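Local coordinates for hypothetical protein (Archaeoglobus fulgidus, PDB 2H6L) that is of unknown function but binds zinc through histidines and forms a trimer of Plants and Prokaryotes Conserved (PPC/PCC) domains, at residues 14-19 and 111-116; 72-77 and 91-96. All blocks are in the same frame, centred on the assembly; numbering follows the deposited sequence.

How the contacts relate
From the N terminus, the chain first lays down strand 10-15, then helix 22-33, and runs through most of the antiparallel sheet before strand 113-119 returns to pair with strand 10-15. Contact 1 (14-19 with 111-116) closes that long loop. Contact 2 (72-77 with 91-96) falls wholly within it and closes a much shorter one, the beta hairpin of strands 70-82 and 85-96. Strands 38-43 and 45-55 join the two, since each borders both a segment of contact 1 and one of contact 2. The contacts also touch directly, where Cys-113 SG meets Ile-72 CD1 at 4.0 Å, and both reach the second subunit.

Contact 1 (14-19 and 111-116); sequences LRLDYG and FACEVF
Leu-14 and Val-115 form a hydrogen-bonded antiparallel pair where strand 10-15 meets strand 113-119 in the curled sheet of the PCC domain. Leu-14 N donates to Val-115 O (2.9 Å) and Val-115 N returns a bond to Leu-14 O (3.0 Å). Beyond the regular pairing, Leu-16 N reaches Cys-113 O at 170°, almost straight, and a water bridges Leu-16 O to Cys-113 N, so the backbones stay joined as they part.

The apolar side chains suit a buried face. Leu-16 straddles its neighbours with its two methyls: CD1 presses on Val-115 CG2 at a tight 3.5 Å, while CD2 lies against Cys-113 SG. Leu-22 of helix 22-33 covers both Leu-16 and Cys-113. On the other face the charged pair serves the second subunit: Arg-15 donates to Trp-138 O and salt-bridges Asp-130 there, while Glu-114, a second-shell residue, hydrogen-bonds ND1 of its zinc ligand His-89 and salt-bridges Arg-127.

At the far end the rings of Tyr-18 and Phe-111 meet obliquely, planes at 62°. Tyr-18 has CG anti to its own N (chi1 170°), which swings CE2 to 3.6 Å from Phe-111 CD1. Cut back to an alanine, this position would lose the ring, and Phe-111's flank would probably lack its cover. Phe-111 O sits at the tyrosine's edge, 3.4 Å from Tyr-18 CD2.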
loop_
_atom_site.group_PDB
_atom_site.type_symbol
_atom_site.label_atom_id
_atom_site.label_comp_id
_atom_site.label_asym_id
_atom_site.label_seq_id
_atom_site.Cartn_x
_atom_site.Cartn_y
_atom_site.Cartn_z
ATOM N N LEU A 14 -13.484 -6.859 -3.051
ATOM C CA LEU A 14 -14.398 -7.647 -2.244
ATOM C C LEU A 14 -14.899 -6.865 -1.054
ATOM O O LEU A 14 -14.184 -6.030 -0.497
ATOM C CB LEU A 14 -13.715 -8.917 -1.715
ATOM C CG LEU A 14 -12.593 -9.594 -2.497
ATOM C CD1 LEU A 14 -12.037 -10.717 -1.634
ATOM C CD2 LEU A 14 -13.082 -10.137 -3.836
ATOM N N ARG A 15 -16.144 -7.130 -0.678
ATOM C CA ARG A 15 -16.729 -6.515 0.505
ATOM C C ARG A 15 -16.797 -7.682 1.481
ATOM O O ARG A 15 -17.587 -8.603 1.287
ATOM C CB ARG A 15 -18.146 -5.986 0.230
ATOM C CG ARG A 15 -18.886 -5.592 1.512
ATOM C CD ARG A 15 -20.305 -5.086 1.269
ATOM N NE ARG A 15 -20.997 -4.882 2.537
ATOM C CZ ARG A 15 -22.191 -4.306 2.679
ATOM N NH1 ARG A 15 -22.865 -3.861 1.625
ATOM N NH2 ARG A 15 -22.701 -4.158 3.892
ATOM N N LEU A 16 -15.950 -7.657 2.506
ATOM C CA LEU A 16 -15.920 -8.720 3.503
ATOM C C LEU A 16 -17.121 -8.669 4.427
ATOM O O LEU A 16 -17.758 -7.630 4.565
ATOM C CB LEU A 16 -14.642 -8.624 4.339
ATOM C CG LEU A 16 -13.412 -9.331 3.769
ATOM C CD1 LEU A 16 -13.307 -9.075 2.286
ATOM C CD2 LEU A 16 -12.168 -8.861 4.499
ATOM N N ASP A 17 -17.420 -9.799 5.059
ATOM C CA ASP A 17 -18.545 -9.886 5.983
ATOM C C ASP A 17 -18.199 -9.392 7.379
ATOM O O ASP A 17 -17.128 -9.688 7.919
ATOM C CB ASP A 17 -19.045 -11.331 6.088
ATOM C CG ASP A 17 -19.637 -11.836 4.793
ATOM O OD1 ASP A 17 -20.508 -11.145 4.227
ATOM O OD2 ASP A 17 -19.239 -12.927 4.341
ATOM N N TYR A 18 -19.126 -8.638 7.957
ATOM C CA TYR A 18 -18.975 -8.102 9.297
ATOM C C TYR A 18 -18.882 -9.246 10.314
ATOM O O TYR A 18 -19.577 -10.253 10.190
ATOM C CB TYR A 18 -20.182 -7.203 9.606
ATOM C CG TYR A 18 -20.300 -6.745 11.041
ATOM C CD1 TYR A 18 -20.784 -7.600 12.033
ATOM C CD2 TYR A 18 -19.949 -5.447 11.406
ATOM C CE1 TYR A 18 -20.916 -7.170 13.356
ATOM C CE2 TYR A 18 -20.077 -5.010 12.717
ATOM C CZ TYR A 18 -20.562 -5.875 13.689
ATOM O OH TYR A 18 -20.697 -5.439 14.982
ATOM N N GLY A 19 -18.012 -9.094 11.305
ATOM C CA GLY A 19 -17.872 -10.111 12.336
ATOM C C GLY A 19 -17.067 -11.367 12.033
ATOM O O GLY A 19 -16.909 -12.208 12.911
ATOM N N PHE A 111 -15.086 -5.178 10.528
ATOM C CA PHE A 111 -16.184 -4.267 10.815
ATOM C C PHE A 111 -16.703 -3.938 9.418
ATOM O O PHE A 111 -17.873 -4.171 9.095
ATOM C CB PHE A 111 -15.712 -2.984 11.496
ATOM C CG PHE A 111 -16.829 -2.003 11.755
ATOM C CD1 PHE A 111 -17.784 -2.258 12.739
ATOM C CD2 PHE A 111 -16.971 -0.868 10.971
ATOM C CE1 PHE A 111 -18.861 -1.403 12.935
ATOM C CE2 PHE A 111 -18.050 0.002 11.154
ATOM C CZ PHE A 111 -19.000 -0.268 12.138
ATOM N N ALA A 112 -15.805 -3.399 8.596
ATOM C CA ALA A 112 -16.083 -3.065 7.201
ATOM C C ALA A 112 -14.733 -3.130 6.499
ATOM O O ALA A 112 -13.795 -2.421 6.876
ATOM C CB ALA A 112 -16.682 -1.663 7.077
ATOM N N CYS A 113 -14.629 -3.987 5.489
ATOM C CA CYS A 113 -13.369 -4.144 4.776
ATOM C C CYS A 113 -13.539 -4.291 3.272
ATOM O O CYS A 113 -14.322 -5.103 2.801
ATOM C CB CYS A 113 -12.615 -5.356 5.329
ATOM S SG CYS A 113 -10.936 -5.551 4.692
ATOM N N GLU A 114 -12.794 -3.483 2.527
ATOM C CA GLU A 114 -12.826 -3.503 1.076
ATOM C C GLU A 114 -11.430 -3.950 0.662
ATOM O O GLU A 114 -10.437 -3.277 0.935
ATOM C CB GLU A 114 -13.169 -2.102 0.547
ATOM C CG GLU A 114 -14.458 -1.555 1.183
ATOM C CD GLU A 114 -14.859 -0.145 0.728
ATOM O OE1 GLU A 114 -13.987 0.651 0.327
ATOM O OE2 GLU A 114 -16.066 0.171 0.801
ATOM N N VAL A 115 -11.369 -5.102 0.009
ATOM C CA VAL A 115 -10.106 -5.689 -0.395
ATOM C C VAL A 115 -9.892 -5.671 -1.898
ATOM O O VAL A 115 -10.823 -5.903 -2.669
ATOM C CB VAL A 115 -10.021 -7.170 0.078
ATOM C CG1 VAL A 115 -8.621 -7.720 -0.148
ATOM C CG2 VAL A 115 -10.419 -7.275 1.540
ATOM N N PHE A 116 -8.665 -5.383 -2.311
ATOM C CA PHE A 116 -8.342 -5.400 -3.727
ATOM C C PHE A 116 -7.455 -6.612 -3.912
ATOM O O PHE A 116 -6.426 -6.739 -3.253
ATOM C CB PHE A 116 -7.570 -4.150 -4.157
ATOM C CG PHE A 116 -7.076 -4.210 -5.581
ATOM C CD1 PHE A 116 -7.954 -4.496 -6.625
ATOM C CD2 PHE A 116 -5.734 -3.993 -5.880
ATOM C CE1 PHE A 116 -7.508 -4.574 -7.941
ATOM C CE2 PHE A 116 -5.277 -4.067 -7.190
ATOM C CZ PHE A 116 -6.165 -4.357 -8.226
HETATM O O HOH W 1 -17.383 -4.954 4.730
#

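Contact 2 (72-77 and 91-96). With ZN (zinc ion), chain D.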
loop_
_atom_site.group_PDB
_atom_site.type_symbol
_atom_site.label_atom_id
_atom_site.label_comp_id
_atom_site.label_asym_id
_atom_site.label_seq_id
_atom_site.Cartn_x
_atom_site.Cartn_y
_atom_site.Cartn_z
ATOM N N ILE A 72 -8.253 0.361 9.608
ATOM C CA ILE A 72 -7.213 -0.326 8.863
ATOM C C ILE A 72 -6.555 0.837 8.141
ATOM O O ILE A 72 -7.064 1.322 7.135
ATOM C CB ILE A 72 -7.776 -1.294 7.817
ATOM C CG1 ILE A 72 -8.605 -2.389 8.495
ATOM C CG2 ILE A 72 -6.628 -1.928 7.040
ATOM C CD1 ILE A 72 -9.266 -3.332 7.507
ATOM N N LEU A 73 -5.439 1.306 8.681
ATOM C CA LEU A 73 -4.736 2.438 8.093
ATOM C C LEU A 73 -3.953 2.022 6.863
ATOM O O LEU A 73 -3.712 2.827 5.953
ATOM C CB LEU A 73 -3.811 3.051 9.133
ATOM C CG LEU A 73 -4.537 3.426 10.425
ATOM C CD1 LEU A 73 -3.552 4.018 11.423
ATOM C CD2 LEU A 73 -5.653 4.426 10.116
ATOM N N SER A 74 -3.568 0.748 6.841
ATOM C CA SER A 74 -2.815 0.177 5.738
ATOM C C SER A 74 -2.791 -1.342 5.877
ATOM O O SER A 74 -2.502 -1.871 6.949
ATOM C CB SER A 74 -1.379 0.716 5.736
ATOM O OG SER A 74 -0.624 0.133 4.687
ATOM N N LEU A 75 -3.117 -2.024 4.786
ATOM C CA LEU A 75 -3.126 -3.481 4.737
ATOM C C LEU A 75 -2.545 -3.860 3.382
ATOM O O LEU A 75 -3.073 -3.487 2.334
ATOM C CB LEU A 75 -4.555 -4.018 4.880
ATOM C CG LEU A 75 -4.667 -5.530 5.132
ATOM C CD1 LEU A 75 -5.964 -5.814 5.866
ATOM C CD2 LEU A 75 -4.584 -6.308 3.821
ATOM N N SER A 76 -1.444 -4.593 3.404
ATOM C CA SER A 76 -0.790 -4.985 2.169
ATOM C C SER A 76 -0.177 -6.371 2.292
ATOM O O SER A 76 0.225 -6.785 3.369
ATOM C CB SER A 76 0.301 -3.968 1.824
ATOM O OG SER A 76 1.060 -4.421 0.721
ATOM N N GLY A 77 -0.103 -7.094 1.187
ATOM C CA GLY A 77 0.480 -8.415 1.268
ATOM C C GLY A 77 0.416 -9.194 -0.019
ATOM O O GLY A 77 0.139 -8.647 -1.084
ATOM N N HIS A 91 0.745 -7.628 6.151
ATOM C CA HIS A 91 1.246 -6.714 7.159
ATOM C C HIS A 91 0.250 -5.568 7.233
ATOM O O HIS A 91 -0.332 -5.179 6.218
ATOM C CB HIS A 91 2.643 -6.201 6.794
ATOM C CG HIS A 91 3.744 -7.150 7.160
ATOM N ND1 HIS A 91 5.046 -6.743 7.358
ATOM C CD2 HIS A 91 3.731 -8.485 7.388
ATOM C CE1 HIS A 91 5.787 -7.785 7.694
ATOM N NE2 HIS A 91 5.011 -8.854 7.720
ATOM N N VAL A 92 0.032 -5.037 8.429
ATOM C CA VAL A 92 -0.923 -3.951 8.580
ATOM C C VAL A 92 -0.506 -2.866 9.538
ATOM O O VAL A 92 0.437 -3.007 10.320
ATOM C CB VAL A 92 -2.295 -4.451 9.103
ATOM C CG1 VAL A 92 -2.937 -5.387 8.101
ATOM C CG2 VAL A 92 -2.110 -5.135 10.465
ATOM N N LEU A 93 -1.252 -1.776 9.448
ATOM C CA LEU A 93 -1.114 -0.619 10.311
ATOM C C LEU A 93 -2.561 -0.352 10.713
ATOM O O LEU A 93 -3.428 -0.119 9.864
ATOM C CB LEU A 93 -0.522 0.561 9.544
ATOM C CG LEU A 93 1.006 0.552 9.548
ATOM C CD1 LEU A 93 1.549 0.838 8.160
ATOM C CD2 LEU A 93 1.492 1.575 10.558
ATOM N N LEU A 94 -2.817 -0.450 12.008
ATOM C CA LEU A 94 -4.149 -0.249 12.568
ATOM C C LEU A 94 -4.075 0.848 13.607
ATOM O O LEU A 94 -3.040 1.044 14.240
ATOM C CB LEU A 94 -4.638 -1.531 13.253
ATOM C CG LEU A 94 -5.163 -2.742 12.479
ATOM C CD1 LEU A 94 -4.597 -2.795 11.084
ATOM C CD2 LEU A 94 -4.818 -4.001 13.268
ATOM N N GLY A 95 -5.179 1.559 13.797
ATOM C CA GLY A 95 -5.179 2.607 14.792
ATOM C C GLY A 95 -6.127 3.738 14.483
ATOM O O GLY A 95 -6.976 3.635 13.601
ATOM N N LYS A 96 -5.968 4.824 15.225
ATOM C CA LYS A 96 -6.800 6.004 15.068
ATOM C C LYS A 96 -5.964 7.211 15.476
ATOM O O LYS A 96 -5.313 7.200 16.524
ATOM C CB LYS A 96 -8.041 5.876 15.955
ATOM C CG LYS A 96 -7.719 5.690 17.427
ATOM C CD LYS A 96 -8.919 5.192 18.219
ATOM C CE LYS A 96 -9.207 3.726 17.920
ATOM N NZ LYS A 96 -10.248 3.163 18.829
HETATM ZN ZN ZN D . 5.278 -11.016 8.022
HETATM O O HOH W 2 0.356 -2.458 5.046
#
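Leu-75 and Val-92 lie side by side and point the same way, a non-hydrogen-bonded antiparallel pair in the hairpin of strands 70-82 and 85-96. Leu-75 CG and Val-92 CG1 are pressed to 3.4 Å. CG1 stands anti to the carbonyl carbon of Val-92 (chi1 -64°), which carries this methyl across to the leucine. Two branched apolar residues suit this buried face, which Ile-72 and Leu-94 share.

The opposite face carries Ser-74, Leu-93, Ser-76 and His-91. Leu-93 extends CD1 to Ser-74 CB at 3.8 Å, and the small serine lets the leucine come close to its strand. Both residues pack on their own counterparts in the other two subunits, which places this face at the centre of the trimer. Ser-74 OG donates to a water that in turn donates to His-91 O, so the buried hydroxyl has a polar partner. The His-91 side chain leads away from Ser-76, and its NE2 binds the zinc ion at 2.2 Å. His-89 and His-104 supply two more of the four ligands, while ND1 of His-91 is bonded to Ile-72 O of the third subunit, which should fix the ring's rotation.

Between the Ile-72/Leu-94 and Ser-74/Leu-93 pairs a classic beta bulge sets both Leu-73 and Ser-74 against Leu-93. Leu-93 O takes two donors, Leu-73 N at 2.7 Å and Ser-74 N at 3.1 Å. The extra residue turns Leu-73 toward strand 85-96, its CD1 3.8 Å from Gly-95 N. Glycine suits that place because its backbone conformation would jam a CB against the preceding carbonyl O.

Strand 38-43 pairs with the outer edge of 72-77 and strand 99-110 with that of 91-96, while strand 45-55 packs on Ile-72, Val-92 and Leu-94.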